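Local coordinates for protein translation elongation factor 1A (PDB 3WND) that binds GDP and, in its GTP-bound form, cysteinyl-tRNA, and probably acts as a translation elongation factor related to SelB, EF-Tu and aIF2 gamma, at residues Ala98-Gly101 with Glu102-Ala106; His126-Ala129 with Ile130-Leu133; Glu184-Glu187 with Leu188-Leu191. One frame throughout, in Å; residues are numbered along the deposited sequence.

Interaction 1: residues Ala98-Gly101 with Glu102-Ala106; sequences AHTG and ECIIA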
ATOM      1  N   ALA A  98      -1.735  -2.160  20.708  1.00 16.88           N
ATOM      2  CA  ALA A  98      -3.017  -2.073  19.963  1.00 17.80           C
ATOM      3  C   ALA A  98      -2.752  -1.789  18.491  1.00 16.71           C
ATOM      4  O   ALA A  98      -3.428  -2.379  17.603  1.00 15.55           O
ATOM      5  CB  ALA A  98      -3.871  -0.976  20.557  1.00 18.45           C
ATOM      6  N   HIS A  99      -1.725  -0.967  18.215  1.00 15.28           N
ATOM      7  CA  HIS A  99      -1.468  -0.644  16.827  1.00 14.56           C
ATOM      8  C   HIS A  99      -0.748  -1.707  16.066  1.00 15.94           C
ATOM      9  O   HIS A  99      -0.955  -1.884  14.855  1.00 14.40           O
ATOM     10  CB  HIS A  99      -0.870   0.747  16.633  1.00 15.82           C
ATOM     11  CG  HIS A  99      -1.845   1.818  17.018  1.00 19.25           C
ATOM     12  ND1 HIS A  99      -1.545   2.770  17.866  1.00 22.76           N
ATOM     13  CD2 HIS A  99      -3.226   1.993  16.661  1.00 19.88           C
ATOM     14  CE1 HIS A  99      -2.622   3.637  18.009  1.00 21.31           C
ATOM     15  NE2 HIS A  99      -3.674   3.111  17.329  1.00 21.95           N
ATOM     16  N   THR A 100       0.118  -2.450  16.758  1.00 13.45           N
ATOM     17  CA  THR A 100       0.731  -3.615  16.078  1.00 15.09           C
ATOM     18  C   THR A 100      -0.378  -4.579  15.718  1.00 15.70           C
ATOM     19  O   THR A 100      -0.416  -5.123  14.607  1.00 15.68           O
ATOM     20  CB  THR A 100       1.681  -4.264  17.052  1.00 17.46           C
ATOM     21  OG1 THR A 100       2.793  -3.399  17.217  1.00 17.93           O
ATOM     22  CG2 THR A 100       2.157  -5.607  16.479  1.00 15.53           C
ATOM     23  N   GLY A 101      -1.335  -4.767  16.618  1.00 14.56           N
ATOM     24  CA  GLY A 101      -2.475  -5.643  16.300  1.00 14.18           C
ATOM     25  C   GLY A 101      -3.306  -5.110  15.102  1.00 14.69           C
ATOM     26  O   GLY A 101      -3.721  -5.877  14.241  1.00 13.45           O
ATOM     27  N   GLU A 102      -3.576  -3.819  15.099  1.00 13.33           N
ATOM     28  CA  GLU A 102      -4.347  -3.179  14.003  1.00 14.30           C
ATOM     29  C   GLU A 102      -3.618  -3.365  12.678  1.00 12.80           C
ATOM     30  O   GLU A 102      -4.232  -3.676  11.620  1.00 13.54           O
ATOM     31  CB  GLU A 102      -4.541  -1.703  14.319  1.00 12.80           C
ATOM     32  CG  GLU A 102      -5.480  -1.045  13.283  1.00 11.57           C
ATOM     33  CD  GLU A 102      -5.708   0.399  13.653  1.00 13.60           C
ATOM     34  OE1 GLU A 102      -4.731   1.156  13.781  1.00 14.88           O
ATOM     35  OE2 GLU A 102      -6.894   0.754  13.893  1.00 15.49           O
ATOM     36  N   CYS A 103      -2.293  -3.163  12.691  1.00 12.37           N
ATOM     37  CA  CYS A 103      -1.501  -3.405  11.416  1.00 12.67           C
ATOM     38  C   CYS A 103      -1.582  -4.849  10.926  1.00 12.64           C
ATOM     39  O   CYS A 103      -1.684  -5.099   9.728  1.00 12.68           O
ATOM     40  CB  CYS A 103       0.012  -3.089  11.649  1.00 14.34           C
ATOM     41  SG  CYS A 103       0.284  -1.294  11.683  1.00 16.06           S
ATOM     42  N   ILE A 104      -1.432  -5.826  11.871  1.00 12.11           N
ATOM     43  CA  ILE A 104      -1.598  -7.221  11.510  1.00 13.49           C
ATOM     44  C   ILE A 104      -2.963  -7.484  10.922  1.00 11.65           C
ATOM     45  O   ILE A 104      -3.077  -8.121   9.900  1.00 11.99           O
ATOM     46  CB  ILE A 104      -1.376  -8.114  12.761  1.00 11.51           C
ATOM     47  CG1 ILE A 104       0.128  -8.039  13.107  1.00 14.21           C
ATOM     48  CG2 ILE A 104      -1.836  -9.577  12.522  1.00 11.89           C
ATOM     49  CD1 ILE A 104       0.454  -8.727  14.441  1.00 14.06           C
ATOM     50  N   ILE A 105      -4.031  -6.934  11.538  1.00 10.96           N
ATOM     51  CA  ILE A 105      -5.366  -7.130  11.037  1.00 14.70           C
ATOM     52  C   ILE A 105      -5.507  -6.494   9.640  1.00 11.91           C
ATOM     53  O   ILE A 105      -6.091  -7.128   8.722  1.00 13.70           O
ATOM     54  CB  ILE A 105      -6.371  -6.548  12.037  1.00 14.09           C
ATOM     55  CG1 ILE A 105      -6.528  -7.550  13.192  1.00 16.46           C
ATOM     56  CG2 ILE A 105      -7.714  -6.367  11.323  1.00 13.14           C
ATOM     57  CD1 ILE A 105      -7.161  -6.928  14.410  1.00 16.21           C
ATOM     58  N   ALA A 106      -4.943  -5.314   9.473  1.00 13.47           N
ATOM     59  CA  ALA A 106      -5.025  -4.653   8.145  1.00 13.08           C
ATOM     60  C   ALA A 106      -4.334  -5.449   7.068  1.00 11.93           C
ATOM     61  O   ALA A 106      -4.888  -5.629   5.974  1.00 12.23           O
ATOM     62  CB  ALA A 106      -4.444  -3.252   8.163  1.00 16.03           C
TER

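Interaction 2: residues His126-Ala129 with Ile130-Leu133; sequences HMHA and IDEL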
ATOM      1  N   HIS A 126      17.589  -8.398  24.615  1.00 19.61           N
ATOM      2  CA  HIS A 126      18.512  -9.500  24.741  1.00 19.31           C
ATOM      3  C   HIS A 126      17.985 -10.621  23.954  1.00 17.20           C
ATOM      4  O   HIS A 126      16.757 -10.769  23.750  1.00 16.19           O
ATOM      5  CB  HIS A 126      18.661  -9.979  26.223  1.00 21.47           C
ATOM      6  CG  HIS A 126      19.027  -8.874  27.256  1.00 26.69           C
ATOM      7  ND1 HIS A 126      20.286  -8.398  27.412  1.00 35.81           N
ATOM      8  CD2 HIS A 126      18.251  -8.249  28.206  1.00 27.11           C
ATOM      9  CE1 HIS A 126      20.329  -7.476  28.413  1.00 44.45           C
ATOM     10  NE2 HIS A 126      19.073  -7.367  28.910  1.00 37.36           N
ATOM     11  N   MET A 127      18.917 -11.509  23.504  1.00 18.82           N
ATOM     12  CA  MET A 127      18.572 -12.683  22.728  1.00 20.67           C
ATOM     13  C   MET A 127      17.395 -13.457  23.291  1.00 18.67           C
ATOM     14  O   MET A 127      16.470 -13.875  22.545  1.00 19.23           O
ATOM     15  CB  MET A 127      19.776 -13.649  22.499  1.00 26.63           C
ATOM     16  CG  MET A 127      19.552 -14.666  21.349  1.00 36.63           C
ATOM     17  SD  MET A 127      18.985 -13.992  19.725  1.00 53.21           S
ATOM     18  CE  MET A 127      20.230 -12.734  19.458  1.00 35.75           C
ATOM     19  N   HIS A 128      17.406 -13.704  24.610  1.00 19.90           N
ATOM     20  CA  HIS A 128      16.383 -14.551  25.131  1.00 16.97           C
ATOM     21  C   HIS A 128      15.028 -13.879  25.098  1.00 16.36           C
ATOM     22  O   HIS A 128      14.042 -14.576  24.950  1.00 21.02           O
ATOM     23  CB  HIS A 128      16.702 -15.098  26.538  1.00 15.69           C
ATOM     24  CG  HIS A 128      17.795 -16.114  26.530  1.00 20.09           C
ATOM     25  ND1 HIS A 128      18.650 -16.255  27.586  1.00 26.84           N
ATOM     26  CD2 HIS A 128      18.222 -16.999  25.523  1.00 28.34           C
ATOM     27  CE1 HIS A 128      19.597 -17.199  27.263  1.00 28.94           C
ATOM     28  NE2 HIS A 128      19.327 -17.662  26.009  1.00 31.21           N
ATOM     29  N   ALA A 129      14.995 -12.524  25.264  1.00 14.71           N
ATOM     30  CA  ALA A 129      13.738 -11.787  25.090  1.00 15.21           C
ATOM     31  C   ALA A 129      13.269 -11.808  23.609  1.00 16.88           C
ATOM     32  O   ALA A 129      12.052 -11.888  23.311  1.00 16.67           O
ATOM     33  CB  ALA A 129      13.903 -10.370  25.593  1.00 17.81           C
ATOM     34  N   ILE A 130      14.218 -11.685  22.698  1.00 17.53           N
ATOM     35  CA  ILE A 130      13.886 -11.667  21.268  1.00 18.62           C
ATOM     36  C   ILE A 130      13.340 -13.028  20.890  1.00 21.84           C
ATOM     37  O   ILE A 130      12.360 -13.107  20.139  1.00 21.23           O
ATOM     38  CB  ILE A 130      15.174 -11.360  20.411  1.00 16.64           C
ATOM     39  CG1 ILE A 130      15.650  -9.922  20.678  1.00 15.72           C
ATOM     40  CG2 ILE A 130      14.952 -11.575  18.917  1.00 19.51           C
ATOM     41  CD1 ILE A 130      17.116  -9.655  20.292  1.00 20.81           C
ATOM     42  N   ASP A 131      13.963 -14.118  21.434  1.00 20.61           N
ATOM     43  CA  ASP A 131      13.412 -15.439  21.119  1.00 28.92           C
ATOM     44  C   ASP A 131      11.979 -15.602  21.663  1.00 23.76           C
ATOM     45  O   ASP A 131      11.094 -16.152  20.965  1.00 26.05           O
ATOM     46  CB  ASP A 131      14.351 -16.585  21.537  1.00 33.42           C
ATOM     47  CG  ASP A 131      15.656 -16.477  20.816  1.00 44.79           C
ATOM     48  OD1 ASP A 131      15.661 -15.793  19.744  1.00 46.07           O
ATOM     49  OD2 ASP A 131      16.678 -16.960  21.336  1.00 56.61           O
ATOM     50  N   GLU A 132      11.709 -15.022  22.849  1.00 22.03           N
ATOM     51  CA  GLU A 132      10.362 -15.083  23.394  1.00 20.07           C
ATOM     52  C   GLU A 132       9.377 -14.271  22.576  1.00 22.05           C
ATOM     53  O   GLU A 132       8.213 -14.696  22.365  1.00 29.98           O
ATOM     54  CB  GLU A 132      10.288 -14.657  24.866  1.00 23.08           C
ATOM     55  CG  GLU A 132      10.820 -15.733  25.797  1.00 31.34           C
ATOM     56  CD  GLU A 132      10.882 -15.318  27.296  1.00 33.60           C
ATOM     57  OE1 GLU A 132      10.220 -14.280  27.690  1.00 32.27           O
ATOM     58  OE2 GLU A 132      11.572 -16.054  28.115  1.00 35.06           O
ATOM     59  N   LEU A 133       9.790 -13.115  22.081  1.00 21.69           N
ATOM     60  CA  LEU A 133       8.899 -12.321  21.230  1.00 18.77           C
ATOM     61  C   LEU A 133       8.718 -13.042  19.872  1.00 16.43           C
ATOM     62  O   LEU A 133       7.596 -13.035  19.352  1.00 24.37           O
ATOM     63  CB  LEU A 133       9.498 -10.898  21.026  1.00 15.71           C
ATOM     64  CG  LEU A 133       8.762  -9.893  20.160  1.00 15.85           C
ATOM     65  CD1 LEU A 133       7.327  -9.711  20.613  1.00 22.14           C
ATOM     66  CD2 LEU A 133       9.537  -8.567  20.067  1.00 12.67           C
TER

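Interaction 3: residues Glu184-Glu187 with Leu188-Leu191; sequences ENAE and LNSL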
ATOM      1  N   GLU A 184       5.945 -12.228 -10.449  1.00 17.70           N
ATOM      2  CA  GLU A 184       4.495 -12.016 -10.326  1.00 17.14           C
ATOM      3  C   GLU A 184       4.093 -10.792 -11.083  1.00 18.33           C
ATOM      4  O   GLU A 184       3.081 -10.819 -11.816  1.00 16.21           O
ATOM      5  CB  GLU A 184       4.041 -11.907  -8.853  1.00 14.42           C
ATOM      6  CG  GLU A 184       4.333 -13.206  -8.150  1.00 21.71           C
ATOM      7  CD  GLU A 184       3.970 -13.197  -6.677  1.00 25.29           C
ATOM      8  OE1 GLU A 184       3.501 -12.139  -6.175  1.00 22.66           O
ATOM      9  OE2 GLU A 184       4.133 -14.324  -6.063  1.00 24.75           O
ATOM     10  N   ASN A 185       4.861  -9.705 -10.927  1.00 15.33           N
ATOM     11  CA  ASN A 185       4.442  -8.482 -11.675  1.00 14.98           C
ATOM     12  C   ASN A 185       4.591  -8.650 -13.182  1.00 14.97           C
ATOM     13  O   ASN A 185       3.780  -8.150 -13.964  1.00 14.34           O
ATOM     14  CB  ASN A 185       5.258  -7.246 -11.223  1.00 12.45           C
ATOM     15  CG  ASN A 185       4.660  -6.579  -9.960  1.00 15.10           C
ATOM     16  OD1 ASN A 185       3.446  -6.703  -9.670  1.00 17.76           O
ATOM     17  ND2 ASN A 185       5.490  -5.914  -9.174  1.00 17.21           N
ATOM     18  N   ALA A 186       5.650  -9.343 -13.599  1.00 15.27           N
ATOM     19  CA  ALA A 186       5.843  -9.591 -15.049  1.00 13.75           C
ATOM     20  C   ALA A 186       4.613 -10.299 -15.641  1.00 15.05           C
ATOM     21  O   ALA A 186       4.255 -10.033 -16.843  1.00 16.56           O
ATOM     22  CB  ALA A 186       7.120 -10.389 -15.282  1.00 17.33           C
ATOM     23  N   GLU A 187       3.978 -11.181 -14.856  1.00 15.58           N
ATOM     24  CA  GLU A 187       2.799 -11.884 -15.408  1.00 16.04           C
ATOM     25  C   GLU A 187       1.689 -10.895 -15.741  1.00 14.47           C
ATOM     26  O   GLU A 187       0.879 -11.177 -16.609  1.00 20.96           O
ATOM     27  CB  GLU A 187       2.258 -12.946 -14.452  1.00 14.47           C
ATOM     28  CG  GLU A 187       3.243 -14.080 -14.217  1.00 17.98           C
ATOM     29  CD  GLU A 187       2.691 -15.090 -13.260  1.00 23.13           C
ATOM     30  OE1 GLU A 187       1.480 -15.293 -13.114  1.00 24.82           O
ATOM     31  OE2 GLU A 187       3.536 -15.811 -12.676  1.00 30.51           O
ATOM     32  N   LEU A 188       1.638  -9.784 -15.042  1.00 13.54           N
ATOM     33  CA  LEU A 188       0.598  -8.781 -15.224  1.00 12.38           C
ATOM     34  C   LEU A 188       0.867  -7.875 -16.420  1.00 12.38           C
ATOM     35  O   LEU A 188      -0.014  -7.041 -16.766  1.00 13.55           O
ATOM     36  CB  LEU A 188       0.534  -7.929 -13.947  1.00 13.59           C
ATOM     37  CG  LEU A 188       0.173  -8.630 -12.614  1.00 14.26           C
ATOM     38  CD1 LEU A 188       0.140  -7.606 -11.482  1.00 15.50           C
ATOM     39  CD2 LEU A 188      -1.155  -9.413 -12.741  1.00 16.09           C
ATOM     40  N   ASN A 189       2.052  -7.996 -17.042  1.00 13.53           N
ATOM     41  CA  ASN A 189       2.417  -7.044 -18.129  1.00 13.95           C
ATOM     42  C   ASN A 189       1.448  -7.175 -19.287  1.00 12.94           C
ATOM     43  O   ASN A 189       1.314  -6.207 -20.035  1.00 15.55           O
ATOM     44  CB  ASN A 189       3.826  -7.342 -18.643  1.00 15.03           C
ATOM     45  CG  ASN A 189       4.908  -6.815 -17.687  1.00 17.10           C
ATOM     46  OD1 ASN A 189       4.633  -6.170 -16.660  1.00 15.58           O
ATOM     47  ND2 ASN A 189       6.165  -7.168 -18.013  1.00 19.63           N
ATOM     48  N   SER A 190       0.847  -8.395 -19.473  1.00 13.89           N
ATOM     49  CA  SER A 190      -0.050  -8.628 -20.658  1.00 12.53           C
ATOM     50  C   SER A 190      -1.435  -7.990 -20.466  1.00 13.25           C
ATOM     51  O   SER A 190      -2.222  -7.984 -21.416  1.00 16.63           O
ATOM     52  CB  SER A 190      -0.188 -10.113 -20.910  1.00 18.95           C
ATOM     53  OG  SER A 190      -0.520 -10.783 -19.726  1.00 16.96           O
ATOM     54  N   LEU A 191      -1.738  -7.473 -19.257  1.00 14.20           N
ATOM     55  CA  LEU A 191      -3.042  -6.859 -18.991  1.00 14.64           C
ATOM     56  C   LEU A 191      -3.084  -5.404 -19.499  1.00 14.82           C
ATOM     57  O   LEU A 191      -2.005  -4.800 -19.760  1.00 15.09           O
ATOM     58  CB  LEU A 191      -3.338  -6.835 -17.505  1.00 13.46           C
ATOM     59  CG  LEU A 191      -3.493  -8.211 -16.826  1.00 12.99           C
ATOM     60  CD1 LEU A 191      -3.690  -8.126 -15.345  1.00 15.03           C
ATOM     61  CD2 LEU A 191      -4.685  -9.014 -17.399  1.00 20.19           C
TER
HETATM   62  O   HOH W   1       2.843 -10.776 -19.151  1.00 22.39           O
HETATM   63  O   HOH W   2       1.170 -12.380 -18.831  1.00 18.49           O
HETATM   64  O   HOH W   3      -1.877 -11.225 -16.583  1.00 19.52           O

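Interaction 1: residues Ala98-Gly101 with Glu102-Ala106
Glu102 sets CG opposite its own backbone N (chi1 -173°) and runs on extended to its carboxylate, while His99 swings CG back beside its N (chi1 -66°); the two torsions lay imidazole and acid side by side on one flank of helix 98-109, pointing the same way. They meet at the ring edge: Glu102 OE1 lies near the ring plane, 3.4 Å from His99 CD2, and the carboxylate is turned 30° against the ring. A carbon edge thus faces the acid, with His99 NE2 farther off at 4.2 Å from Glu102 OE1. The polar ends are engaged elsewhere. His99 ND1 bonds to Glu30, and Glu102 OE1 takes the Tyr70 hydroxyl and a salt bridge from Arg362, just ahead of strand 363-369. On another flank Thr100 lends its methyl to the contact, CG2 standing 4.1 Å from Ile104 CD1, while its OG1 bonds to the Gly95 carbonyl. Regular helical bonds tie the two halves, among them Cys103 N to His99 O (2.8 Å) and Ile105 N to Gly101 O (2.9 Å). Cys103 and Ile104 rest on Leu89 of strand 86-91, as befits the connecting helix of a beta-alpha-beta unit in a G domain. Held by a hydroxyl and a guanidinium, the buried Glu102 carboxylate is probably ionised, and it ties this helix to the C-terminal beta domain.

Interaction 2: residues His126-Ala129 with Ile130-Leu133
Met127 curls against Asp131 across the opening turns of helix 127-140, the connection between strands 115-119 and 150-153 in a beta-alpha-beta unit, with His126 at its N-cap position. Bends at chi2 and chi3 curl the thioether back, bringing Met127 SD within 3.8 Å of Asp131 OD1 and Met127 CG within 3.7 Å of Asp131 OD2. Asp131 keeps CG beside its own backbone N (chi1 -61°), which places the carboxylate carbon 3.2 Å from Met127 O, the very carbonyl that accepts Asp131 N at 2.8 Å. Asp131 OD2 also lies near the plane of the His128 ring, at its edge, but 4.5 Å from His128 CD2. A lysine in place of Asp131 would probably leave Met127 without the carboxylate it packs on, its thioether freer to turn. Next to this pair, Ile130 lays CG1 3.4 Å from His126 O, and its CD1 comes 4.5 Å from Met127 CE in a light apolar touch. Farther out, Ile130 and Leu133 both pack on Leu119 of strand 115-119, and Leu133 also reaches Leu96; this seats the helix against the sheet. The side chain of Ile130 lies near that of Asp123, a GDP-binding residue, without touching it. Along the exposed flank, Glu132 N bonds to His128 O, and Glu132 CG lies 3.5 Å from that same His128 O.

Interaction 3: residues Glu184-Glu187 with Leu188-Leu191
Leu188 and Asn189 are joined to the residues before them by backbone bonds that span three residues. Leu188 N donates to Asn185 O at 2.9 Å and Asn189 N to Ala186 O at 3.0 Å, and in each the N-H comes in from above the carbonyl plane, 60° and 65° out of it. The four-residue partner is more distant, Leu188 N standing 3.7 Å from Glu184 O. Side-chain packing is sparse. Leu188 sends CD1 to 3.9 Å from Asn185 OD1, with its CB near the Asn185 carbonyl; the other end of that amide, ND2, bonds to Asp85. Asn189 turns CG back beside its own N (chi1 -77°), which brings its amide alongside Ala186, CG 3.4 Å from Ala186 O, while OD1 accepts a bond from Ala251 N. Bonds of this three-residue spacing are those of 3-10 turns, and here they lie where the chain passes from the long helix at the end of the G domain into the loop before strand 194-203, the first of the next beta domain. Waters bond to the last carbonyls, Ala186 O and Glu187 O. Water 1 donates to Ala186 O at 2.8 Å, a second hydrogen for that oxygen, and accepts a weak bond from Ser190 N. Glu187 O accepts a hydrogen from water 3 at 2.8 Å, and water 2 lies between Glu187 O and Ser190 OG at distances short enough to leave its position doubtful.

How the interactions relate
Interactions 1 and 2 lie on successive helices flanking the mixed sheet of the G domain, their centres about 21 Å apart and their nearest atoms about 8 Å, without touching. Both use regular four-residue bonds and rest apolar side chains on strands of the sheet, but 98-106 is the more buried and gathers charge into a bridge to the C-terminal beta domain, whereas 126-133 is a helix start with exposed polar residues. Interaction 3 is a surface contact, its centre about 30 Å from that of interaction 1 and across the chain's centre. The bonds there span three residues and water joins them, at the exit to the next domain and away from the nucleotide site.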